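Local structure of iron superoxide dismutase (Trypanosoma cruzi, 2GPC) at residues A[52-55]-A[56-60]; A[17-20]-A[21-25]; A[180-184]-A[185-189]. The protein probably catalyses the dismutation of superoxide into hydrogen peroxide and dioxygen at a bound iron ion. One frame throughout, in Å; residues are numbered along the deposited sequence.

Contact 1: residues A[52-55]-A[56-60]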
ATOM      1  N   LYS A  52      14.970 -24.496  -2.281  1.00 26.81           N
ATOM      2  CA  LYS A  52      14.080 -23.953  -3.305  1.00 25.28           C
ATOM      3  C   LYS A  52      14.644 -22.661  -3.885  1.00 23.63           C
ATOM      4  O   LYS A  52      15.260 -21.875  -3.176  1.00 23.77           O
ATOM      5  CB  LYS A  52      12.694 -23.687  -2.715  1.00 25.25           C
ATOM      6  CG  LYS A  52      11.993 -24.934  -2.194  1.00 25.43           C
ATOM      7  CD  LYS A  52      10.497 -24.721  -2.119  1.00 25.22           C
ATOM      8  CE  LYS A  52       9.780 -25.969  -1.671  1.00 26.06           C
ATOM      9  NZ  LYS A  52       8.352 -25.703  -1.403  1.00 25.03           N
ATOM     10  N   SER A  53      14.447 -22.452  -5.181  1.00 22.04           N
ATOM     11  CA  SER A  53      14.769 -21.177  -5.815  1.00 20.68           C
ATOM     12  C   SER A  53      13.659 -20.173  -5.504  1.00 19.62           C
ATOM     13  O   SER A  53      12.611 -20.536  -4.978  1.00 18.91           O
ATOM     14  CB  SER A  53      14.915 -21.342  -7.334  1.00 20.74           C
ATOM     15  OG  SER A  53      13.664 -21.621  -7.938  1.00 19.61           O
ATOM     16  N   ILE A  54      13.892 -18.908  -5.835  1.00 18.78           N
ATOM     17  CA  ILE A  54      12.868 -17.877  -5.683  1.00 18.14           C
ATOM     18  C   ILE A  54      11.616 -18.293  -6.438  1.00 17.45           C
ATOM     19  O   ILE A  54      10.515 -18.229  -5.894  1.00 16.16           O
ATOM     20  CB  ILE A  54      13.389 -16.507  -6.199  1.00 18.06           C
ATOM     21  CG1 ILE A  54      14.487 -15.968  -5.274  1.00 18.92           C
ATOM     22  CG2 ILE A  54      12.255 -15.473  -6.325  1.00 18.45           C
ATOM     23  CD1 ILE A  54      14.026 -15.684  -3.854  1.00 19.44           C
ATOM     24  N   GLU A  55      11.786 -18.734  -7.681  1.00 17.19           N
ATOM     25  CA  GLU A  55      10.647 -19.113  -8.520  1.00 17.66           C
ATOM     26  C   GLU A  55       9.909 -20.327  -7.960  1.00 17.09           C
ATOM     27  O   GLU A  55       8.684 -20.363  -7.982  1.00 16.69           O
ATOM     28  CB  GLU A  55      11.085 -19.343  -9.969  1.00 18.12           C
ATOM     29  CG  GLU A  55      11.378 -18.049 -10.725  1.00 21.34           C
ATOM     30  CD  GLU A  55      11.618 -18.253 -12.218  1.00 24.89           C
ATOM     31  OE1 GLU A  55      11.150 -19.268 -12.782  1.00 29.14           O
ATOM     32  OE2 GLU A  55      12.281 -17.389 -12.839  1.00 29.08           O
ATOM     33  N   GLU A  56      10.652 -21.292  -7.416  1.00 17.03           N
ATOM     34  CA  GLU A  56      10.059 -22.498  -6.849  0.50 16.67           C
ATOM     35  C   GLU A  56       9.183 -22.119  -5.660  1.00 16.55           C
ATOM     36  O   GLU A  56       8.094 -22.655  -5.483  1.00 16.38           O
ATOM     37  CB  GLU A  56      11.153 -23.502  -6.435  0.50 16.92           C
ATOM     38  CG  GLU A  56      11.491 -24.525  -7.519  0.50 17.06           C
ATOM     39  CD  GLU A  56      12.956 -24.943  -7.573  0.50 16.91           C
ATOM     40  OE1 GLU A  56      13.652 -24.974  -6.530  0.50 15.09           O
ATOM     41  OE2 GLU A  56      13.413 -25.278  -8.687  0.50 18.02           O
ATOM     42  N   ILE A  57       9.675 -21.186  -4.845  1.00 15.95           N
ATOM     43  CA  ILE A  57       8.930 -20.699  -3.695  1.00 15.50           C
ATOM     44  C   ILE A  57       7.628 -19.996  -4.121  1.00 15.60           C
ATOM     45  O   ILE A  57       6.573 -20.185  -3.501  1.00 15.33           O
ATOM     46  CB  ILE A  57       9.797 -19.733  -2.833  1.00 15.30           C
ATOM     47  CG1 ILE A  57      10.948 -20.477  -2.150  1.00 15.58           C
ATOM     48  CG2 ILE A  57       8.934 -19.056  -1.784  1.00 14.75           C
ATOM     49  CD1 ILE A  57      12.002 -19.561  -1.535  1.00 16.26           C
ATOM     50  N   ILE A  58       7.705 -19.167  -5.150  1.00 15.56           N
ATOM     51  CA  ILE A  58       6.536 -18.434  -5.627  1.00 16.07           C
ATOM     52  C   ILE A  58       5.439 -19.420  -6.100  1.00 16.85           C
ATOM     53  O   ILE A  58       4.248 -19.194  -5.886  1.00 15.64           O
ATOM     54  CB  ILE A  58       6.948 -17.444  -6.753  1.00 16.28           C
ATOM     55  CG1 ILE A  58       7.820 -16.317  -6.184  1.00 15.27           C
ATOM     56  CG2 ILE A  58       5.721 -16.826  -7.426  1.00 16.28           C
ATOM     57  CD1 ILE A  58       8.631 -15.559  -7.203  1.00 15.42           C
ATOM     58  N   ARG A  59       5.864 -20.516  -6.717  1.00 18.09           N
ATOM     59  CA  ARG A  59       4.944 -21.489  -7.308  1.00 19.49           C
ATOM     60  C   ARG A  59       4.316 -22.449  -6.293  1.00 20.15           C
ATOM     61  O   ARG A  59       3.210 -22.941  -6.520  1.00 20.64           O
ATOM     62  CB  ARG A  59       5.668 -22.294  -8.390  1.00 19.94           C
ATOM     63  CG  ARG A  59       5.999 -21.480  -9.627  1.00 22.13           C
ATOM     64  CD  ARG A  59       6.419 -22.307 -10.840  1.00 24.90           C
ATOM     65  NE  ARG A  59       7.548 -23.195 -10.547  1.00 27.72           N
ATOM     66  CZ  ARG A  59       8.815 -22.985 -10.922  1.00 28.59           C
ATOM     67  NH1 ARG A  59       9.156 -21.914 -11.634  1.00 29.08           N
ATOM     68  NH2 ARG A  59       9.747 -23.872 -10.578  1.00 29.43           N
ATOM     69  N   THR A  60       5.005 -22.700  -5.176  1.00 20.62           N
ATOM     70  CA  THR A  60       4.624 -23.780  -4.249  1.00 20.93           C
ATOM     71  C   THR A  60       4.298 -23.353  -2.820  1.00 20.97           C
ATOM     72  O   THR A  60       3.776 -24.159  -2.049  1.00 21.68           O
ATOM     73  CB  THR A  60       5.743 -24.843  -4.181  1.00 21.28           C
ATOM     74  OG1 THR A  60       6.930 -24.283  -3.597  1.00 20.95           O
ATOM     75  CG2 THR A  60       6.176 -25.301  -5.577  1.00 20.94           C
TER
HETATM   76  O   HOH W   1      13.473 -22.472 -10.498  1.00 31.34           O

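Contact 2: residues A[17-20]-A[21-25]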
ATOM      1  N   LYS A  17      16.156  11.223 -15.654  1.00 15.27           N
ATOM      2  CA  LYS A  17      14.837  10.944 -16.223  1.00 15.73           C
ATOM      3  C   LYS A  17      13.713  10.857 -15.168  1.00 15.38           C
ATOM      4  O   LYS A  17      12.620  10.424 -15.484  1.00 14.90           O
ATOM      5  CB  LYS A  17      14.903   9.680 -17.096  1.00 16.24           C
ATOM      6  CG  LYS A  17      15.617   9.908 -18.456  1.00 18.07           C
ATOM      7  CD  LYS A  17      15.000   9.071 -19.566  1.00 20.72           C
ATOM      8  CE  LYS A  17      15.641   9.352 -20.920  1.00 22.60           C
ATOM      9  NZ  LYS A  17      15.307   8.250 -21.857  1.00 23.46           N
ATOM     10  N   GLY A  18      13.994  11.268 -13.927  1.00 14.95           N
ATOM     11  CA  GLY A  18      12.953  11.509 -12.930  1.00 14.58           C
ATOM     12  C   GLY A  18      12.694  10.437 -11.871  1.00 14.02           C
ATOM     13  O   GLY A  18      11.602  10.400 -11.284  1.00 13.66           O
ATOM     14  N   LEU A  19      13.689   9.591 -11.615  1.00 13.35           N
ATOM     15  CA  LEU A  19      13.717   8.710 -10.440  1.00 13.09           C
ATOM     16  C   LEU A  19      15.067   8.885  -9.786  1.00 12.83           C
ATOM     17  O   LEU A  19      16.075   8.413 -10.304  1.00 12.54           O
ATOM     18  CB  LEU A  19      13.526   7.239 -10.824  1.00 13.28           C
ATOM     19  CG  LEU A  19      12.100   6.723 -10.996  1.00 14.80           C
ATOM     20  CD1 LEU A  19      12.159   5.210 -11.262  1.00 16.73           C
ATOM     21  CD2 LEU A  19      11.223   7.027  -9.802  1.00 15.25           C
ATOM     22  N   SER A  20      15.075   9.575  -8.649  1.00 12.96           N
ATOM     23  CA  SER A  20      16.295  10.112  -8.045  1.00 12.85           C
ATOM     24  C   SER A  20      17.141   9.029  -7.402  1.00 12.80           C
ATOM     25  O   SER A  20      16.648   7.949  -7.088  1.00 11.95           O
ATOM     26  CB  SER A  20      15.953  11.161  -6.977  1.00 12.64           C
ATOM     27  OG  SER A  20      15.228  10.572  -5.909  1.00 12.38           O
ATOM     28  N   LYS A  21      18.428   9.325  -7.234  1.00 13.24           N
ATOM     29  CA  LYS A  21      19.310   8.450  -6.468  1.00 13.78           C
ATOM     30  C   LYS A  21      18.692   8.063  -5.128  1.00 14.00           C
ATOM     31  O   LYS A  21      18.746   6.897  -4.733  1.00 14.21           O
ATOM     32  CB  LYS A  21      20.681   9.090  -6.248  1.00 13.64           C
ATOM     33  CG  LYS A  21      21.721   8.122  -5.705  1.00 14.40           C
ATOM     34  CD  LYS A  21      23.104   8.763  -5.613  1.00 14.81           C
ATOM     35  CE  LYS A  21      24.175   7.730  -5.305  1.00 14.80           C
ATOM     36  NZ  LYS A  21      25.461   8.361  -4.897  1.00 13.43           N
ATOM     37  N   GLN A  22      18.093   9.031  -4.436  1.00 14.45           N
ATOM     38  CA  GLN A  22      17.534   8.779  -3.113  1.00 14.66           C
ATOM     39  C   GLN A  22      16.298   7.865  -3.179  1.00 13.77           C
ATOM     40  O   GLN A  22      16.203   6.924  -2.402  1.00 13.50           O
ATOM     41  CB  GLN A  22      17.255  10.104  -2.381  1.00 15.27           C
ATOM     42  CG  GLN A  22      16.534   9.986  -1.048  1.00 18.63           C
ATOM     43  CD  GLN A  22      17.369   9.351   0.060  1.00 21.78           C
ATOM     44  OE1 GLN A  22      18.518   8.938  -0.152  1.00 24.26           O
ATOM     45  NE2 GLN A  22      16.796   9.299   1.252  1.00 24.15           N
ATOM     46  N   GLN A  23      15.386   8.115  -4.122  1.00 12.81           N
ATOM     47  CA  GLN A  23      14.200   7.268  -4.309  1.00 12.39           C
ATOM     48  C   GLN A  23      14.600   5.832  -4.632  1.00 12.19           C
ATOM     49  O   GLN A  23      14.032   4.875  -4.098  1.00 11.36           O
ATOM     50  CB  GLN A  23      13.316   7.829  -5.431  1.00 12.19           C
ATOM     51  CG  GLN A  23      12.127   6.980  -5.836  1.00 12.45           C
ATOM     52  CD  GLN A  23      11.071   6.888  -4.758  1.00 13.09           C
ATOM     53  OE1 GLN A  23      10.194   7.739  -4.677  1.00 14.46           O
ATOM     54  NE2 GLN A  23      11.155   5.857  -3.923  1.00 12.91           N
ATOM     55  N   VAL A  24      15.565   5.691  -5.528  1.00 11.87           N
ATOM     56  CA  VAL A  24      16.021   4.385  -5.964  1.00 12.34           C
ATOM     57  C   VAL A  24      16.772   3.683  -4.836  1.00 11.85           C
ATOM     58  O   VAL A  24      16.574   2.497  -4.616  1.00 11.99           O
ATOM     59  CB  VAL A  24      16.901   4.491  -7.229  1.00 12.02           C
ATOM     60  CG1 VAL A  24      17.653   3.183  -7.494  1.00 13.50           C
ATOM     61  CG2 VAL A  24      16.042   4.879  -8.426  1.00 13.43           C
ATOM     62  N   THR A  25      17.603   4.424  -4.113  1.00 11.85           N
ATOM     63  CA  THR A  25      18.412   3.860  -3.023  1.00 12.05           C
ATOM     64  C   THR A  25      17.564   3.282  -1.899  1.00 11.71           C
ATOM     65  O   THR A  25      17.810   2.169  -1.445  1.00 12.21           O
ATOM     66  CB  THR A  25      19.386   4.921  -2.461  1.00 11.73           C
ATOM     67  OG1 THR A  25      20.357   5.242  -3.466  1.00 12.25           O
ATOM     68  CG2 THR A  25      20.213   4.364  -1.314  1.00 13.01           C
TER

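Contact 3: residues A[180-184]-A[185-189]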
ATOM      1  N   THR A 180       6.521   9.252 -15.893  1.00 12.49           N
ATOM      2  CA  THR A 180       7.966   9.040 -15.834  1.00 12.43           C
ATOM      3  C   THR A 180       8.351   7.606 -16.207  1.00 12.13           C
ATOM      4  O   THR A 180       9.335   7.392 -16.916  1.00 11.77           O
ATOM      5  CB  THR A 180       8.485   9.398 -14.426  1.00 12.65           C
ATOM      6  OG1 THR A 180       8.624  10.817 -14.317  1.00 12.12           O
ATOM      7  CG2 THR A 180       9.883   8.854 -14.167  1.00 12.88           C
ATOM      8  N   PHE A 181       7.586   6.631 -15.728  1.00 11.60           N
ATOM      9  CA  PHE A 181       7.834   5.229 -16.066  1.00 11.52           C
ATOM     10  C   PHE A 181       7.860   5.077 -17.578  1.00 11.82           C
ATOM     11  O   PHE A 181       8.737   4.398 -18.120  1.00 12.22           O
ATOM     12  CB  PHE A 181       6.772   4.308 -15.430  1.00 11.82           C
ATOM     13  CG  PHE A 181       6.940   2.855 -15.774  1.00 10.57           C
ATOM     14  CD1 PHE A 181       7.870   2.075 -15.105  1.00 10.74           C
ATOM     15  CD2 PHE A 181       6.176   2.271 -16.774  1.00 11.74           C
ATOM     16  CE1 PHE A 181       8.032   0.726 -15.424  1.00 11.31           C
ATOM     17  CE2 PHE A 181       6.327   0.924 -17.098  1.00 11.35           C
ATOM     18  CZ  PHE A 181       7.264   0.152 -16.415  1.00 11.03           C
ATOM     19  N   TRP A 182       6.939   5.736 -18.272  1.00 12.22           N
ATOM     20  CA  TRP A 182       6.892   5.626 -19.733  1.00 12.37           C
ATOM     21  C   TRP A 182       8.164   6.156 -20.378  1.00 12.89           C
ATOM     22  O   TRP A 182       8.583   5.651 -21.420  1.00 13.76           O
ATOM     23  CB  TRP A 182       5.662   6.318 -20.330  1.00 12.66           C
ATOM     24  CG  TRP A 182       4.371   5.608 -20.054  1.00 12.18           C
ATOM     25  CD1 TRP A 182       3.306   6.102 -19.368  1.00 12.75           C
ATOM     26  CD2 TRP A 182       4.008   4.281 -20.460  1.00 12.06           C
ATOM     27  NE1 TRP A 182       2.302   5.168 -19.321  1.00 13.18           N
ATOM     28  CE2 TRP A 182       2.708   4.039 -19.981  1.00 13.08           C
ATOM     29  CE3 TRP A 182       4.656   3.267 -21.184  1.00 12.80           C
ATOM     30  CZ2 TRP A 182       2.044   2.835 -20.192  1.00 12.49           C
ATOM     31  CZ3 TRP A 182       3.998   2.074 -21.395  1.00 12.80           C
ATOM     32  CH2 TRP A 182       2.701   1.866 -20.898  1.00 13.11           C
ATOM     33  N   ASN A 183       8.782   7.155 -19.761  1.00 13.27           N
ATOM     34  CA  ASN A 183      10.023   7.723 -20.275  1.00 14.07           C
ATOM     35  C   ASN A 183      11.234   6.824 -20.065  1.00 13.77           C
ATOM     36  O   ASN A 183      12.288   7.099 -20.621  1.00 13.31           O
ATOM     37  CB  ASN A 183      10.306   9.095 -19.641  1.00 14.54           C
ATOM     38  CG  ASN A 183       9.369  10.176 -20.129  1.00 17.16           C
ATOM     39  OD1 ASN A 183       9.213  11.218 -19.478  1.00 22.13           O
ATOM     40  ND2 ASN A 183       8.750   9.953 -21.279  1.00 21.42           N
ATOM     41  N   VAL A 184      11.093   5.768 -19.257  1.00 13.58           N
ATOM     42  CA  VAL A 184      12.205   4.855 -18.994  1.00 13.56           C
ATOM     43  C   VAL A 184      11.933   3.373 -19.301  1.00 13.74           C
ATOM     44  O   VAL A 184      12.770   2.529 -18.993  1.00 13.59           O
ATOM     45  CB  VAL A 184      12.727   4.994 -17.532  1.00 13.35           C
ATOM     46  CG1 VAL A 184      13.291   6.383 -17.297  1.00 13.35           C
ATOM     47  CG2 VAL A 184      11.650   4.658 -16.512  1.00 13.34           C
ATOM     48  N   VAL A 185      10.811   3.054 -19.939  1.00 13.54           N
ATOM     49  CA  VAL A 185      10.497   1.645 -20.254  1.00 14.26           C
ATOM     50  C   VAL A 185      11.605   1.036 -21.103  1.00 13.88           C
ATOM     51  O   VAL A 185      12.010   1.609 -22.100  1.00 12.93           O
ATOM     52  CB  VAL A 185       9.157   1.484 -21.014  1.00 14.11           C
ATOM     53  CG1 VAL A 185       8.962   0.023 -21.498  1.00 15.40           C
ATOM     54  CG2 VAL A 185       8.012   1.882 -20.148  1.00 15.51           C
ATOM     55  N   ASN A 186      12.067  -0.141 -20.697  1.00 14.32           N
ATOM     56  CA  ASN A 186      13.129  -0.855 -21.383  1.00 14.51           C
ATOM     57  C   ASN A 186      12.522  -1.831 -22.389  1.00 14.30           C
ATOM     58  O   ASN A 186      12.306  -3.008 -22.086  1.00 13.28           O
ATOM     59  CB  ASN A 186      13.991  -1.593 -20.343  1.00 14.78           C
ATOM     60  CG  ASN A 186      15.247  -2.180 -20.932  1.00 14.79           C
ATOM     61  OD1 ASN A 186      15.409  -2.239 -22.146  1.00 15.23           O
ATOM     62  ND2 ASN A 186      16.153  -2.628 -20.065  1.00 13.72           N
ATOM     63  N   TRP A 187      12.237  -1.334 -23.591  1.00 14.28           N
ATOM     64  CA  TRP A 187      11.670  -2.186 -24.645  1.00 14.35           C
ATOM     65  C   TRP A 187      12.608  -3.332 -25.032  1.00 15.12           C
ATOM     66  O   TRP A 187      12.146  -4.371 -25.477  1.00 14.55           O
ATOM     67  CB  TRP A 187      11.284  -1.359 -25.879  1.00 13.89           C
ATOM     68  CG  TRP A 187      10.238  -0.356 -25.555  1.00 13.22           C
ATOM     69  CD1 TRP A 187      10.371   0.994 -25.578  1.00 12.94           C
ATOM     70  CD2 TRP A 187       8.913  -0.620 -25.070  1.00 11.04           C
ATOM     71  NE1 TRP A 187       9.201   1.594 -25.178  1.00 13.60           N
ATOM     72  CE2 TRP A 187       8.286   0.626 -24.860  1.00 12.55           C
ATOM     73  CE3 TRP A 187       8.178  -1.785 -24.828  1.00 11.88           C
ATOM     74  CZ2 TRP A 187       6.971   0.740 -24.407  1.00 12.78           C
ATOM     75  CZ3 TRP A 187       6.875  -1.673 -24.372  1.00 10.70           C
ATOM     76  CH2 TRP A 187       6.284  -0.422 -24.170  1.00 11.88           C
ATOM     77  N   LYS A 188      13.914  -3.143 -24.858  1.00 15.87           N
ATOM     78  CA  LYS A 188      14.874  -4.221 -25.125  1.00 17.21           C
ATOM     79  C   LYS A 188      14.603  -5.421 -24.210  1.00 17.02           C
ATOM     80  O   LYS A 188      14.615  -6.578 -24.658  1.00 16.37           O
ATOM     81  CB  LYS A 188      16.316  -3.728 -24.957  1.00 17.74           C
ATOM     82  CG  LYS A 188      16.749  -2.716 -26.015  1.00 21.03           C
ATOM     83  CD  LYS A 188      17.924  -1.851 -25.575  1.00 24.87           C
ATOM     84  CE  LYS A 188      19.154  -2.672 -25.202  1.00 27.51           C
ATOM     85  NZ  LYS A 188      19.436  -2.645 -23.729  1.00 29.09           N
ATOM     86  N   ASN A 189      14.337  -5.151 -22.933  1.00 16.70           N
ATOM     87  CA  ASN A 189      13.991  -6.222 -22.000  1.00 16.86           C
ATOM     88  C   ASN A 189      12.669  -6.895 -22.342  1.00 16.49           C
ATOM     89  O   ASN A 189      12.563  -8.114 -22.279  1.00 16.38           O
ATOM     90  CB  ASN A 189      13.950  -5.725 -20.557  1.00 16.88           C
ATOM     91  CG  ASN A 189      13.997  -6.865 -19.554  1.00 17.55           C
ATOM     92  OD1 ASN A 189      13.028  -7.120 -18.831  1.00 18.51           O
ATOM     93  ND2 ASN A 189      15.130  -7.547 -19.496  1.00 16.87           N
TER

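Contact 1: residues A[52-55]-A[56-60]
The guanidinium of R59 has the carbonyl O of E55 over one face, 3.8 Å above the plane and offset toward the rim. The CA of E56 lies over that face too. NH1 of R59 reaches OE1 of E55 at 3.5 Å, a long salt bridge. The E55 carboxylate and the guanidinium stand nearly perpendicular, 87° apart, so the two groups do not pair flat. In the conformer described, OE1 of E56 accepts from N of S53 at 3.0 Å, met from above the carboxylate plane. In return, OG of S53 accepts from N of E56 at 3.1 Å. A chi1 of 69° sets this OG between its own backbone N and carbonyl carbon, facing the first turn. The extended chain of K52 crosses T60 at a slant, and its NZ donates to OG1 of T60 at 3.0 Å. The same NZ also forms a salt bridge with E61. OG1 of T60 in turn donates to O of E56 at 2.7 Å. The buried I57 and I58 side chains touch A69 of helix 63-80. With E56 in this conformer, the reciprocal S53 and E56 bonds are a capping box, opening helix 54-60 of the alpha-hairpin domain.

Contact 2: residues A[17-20]-A[21-25]
Two hydrogen bonds tie S20 to the first turn of helix 21-44. OG of S20 accepts from the backbone N of Q23 at 3.0 Å, with an N-H...O angle of 164°. Its chi1 of 63° holds OG between the backbone N and the carbonyl carbon, which turns it to the N-H of Q23. The carbonyl O of S20 takes N of V24 at 3.0 Å, and that donor lies nearly along the C=O axis. One residue on, O of K21 is gripped twice. N of T25 lies 2.8 Å and OG1 of T25 2.6 Å from O of K21, on opposite faces of the carbonyl plane.

Apolar contacts are looser. CD2 of L19 lies 4.1 Å from CG of Q23, where the two side chains meet at a slant. CB of L19 also lies 4.2 Å from CG2 of V24. The L19 side chain also touches L14 and M82.

Polar links to other parts of the chain fix the ends of two side chains. The strongest polar partner of OG of S20 is OD1 of D169, by a hydrogen bond. OE1 of Q23 accepts from N of D169, and NE2 of Q23 has a weak bond to O of H164, an iron ligand. The side chain of Q23 is about 8 Å from the bound Fe (II) ion. S20 is a serine N-cap, opening the long helix that carries the iron ligand H27.

Contact 3: residues A[180-184]-A[185-189]
CG2 of V185 is the methyl that meets two aromatic rings. CG2 of V185 lies 3.6 Å from CE2 of F181, reached obliquely, and 3.8 Å from CE3 of W182, also obliquely. The F181 and V185 side chains are set aslant, while W182 and V185 lie side by side and point the same way. The other methyl of V185 has a different ring. CG1 of V185 sits over the centre of the W187 indole, 3.4 Å above its plane. With chi1 at 172°, CG1 is anti to the backbone N and over the W187 ring, while CG2, beside the N, is turned to F181 and W182. The two indoles come only loosely together: CH2 of W187 is 4.4 Å from CZ3 of W182, at the edge of the W182 ring and near its plane.

V185 lies in the short link between helix 174-184 and helix 187-193, in the C-terminal domain of the iron/manganese superoxide dismutase family. After the link, N186 is the N-cap of the second helix. OD1 of N186 accepts a weak bond from N of N189 at 3.2 Å. Before it, N of V184 bonds to O of F181 at 3.0 Å.

A second shell holds the rings. NE1 of W182 forms a hydrogen bond with OG1 of T113, and K109 makes a cation-pi contact with its indole. NE1 of W187 forms a hydrogen bond with O of G88, and its ring packs against V94, I98 and F108. F181 rests on L157 and C159 of strand 153-160, with F112 of helix 105-118 beside it. The link is held by backbone hydrogen bonds as well, V185 with G87 and N186 with S81.

Contact 3 is buried, while contacts 1 and 2 are partly buried, with two exposed residues each. Contacts 1 and 2 belong to the alpha-hairpin domain and open two helices that follow each other in the chain, yet their centres are about 30 Å apart, on opposite sides of the chain's centre. Both rely on a serine cap, but contact 1 adds charged side chains. Contact 3 joins two helices of the C-terminal domain and is mostly aromatic and aliphatic. Contacts 2 and 3 touch: CB of K17 lies 3.7 Å from CG1 of V184, bringing the two domains together. Contact 1 touches neither of the others.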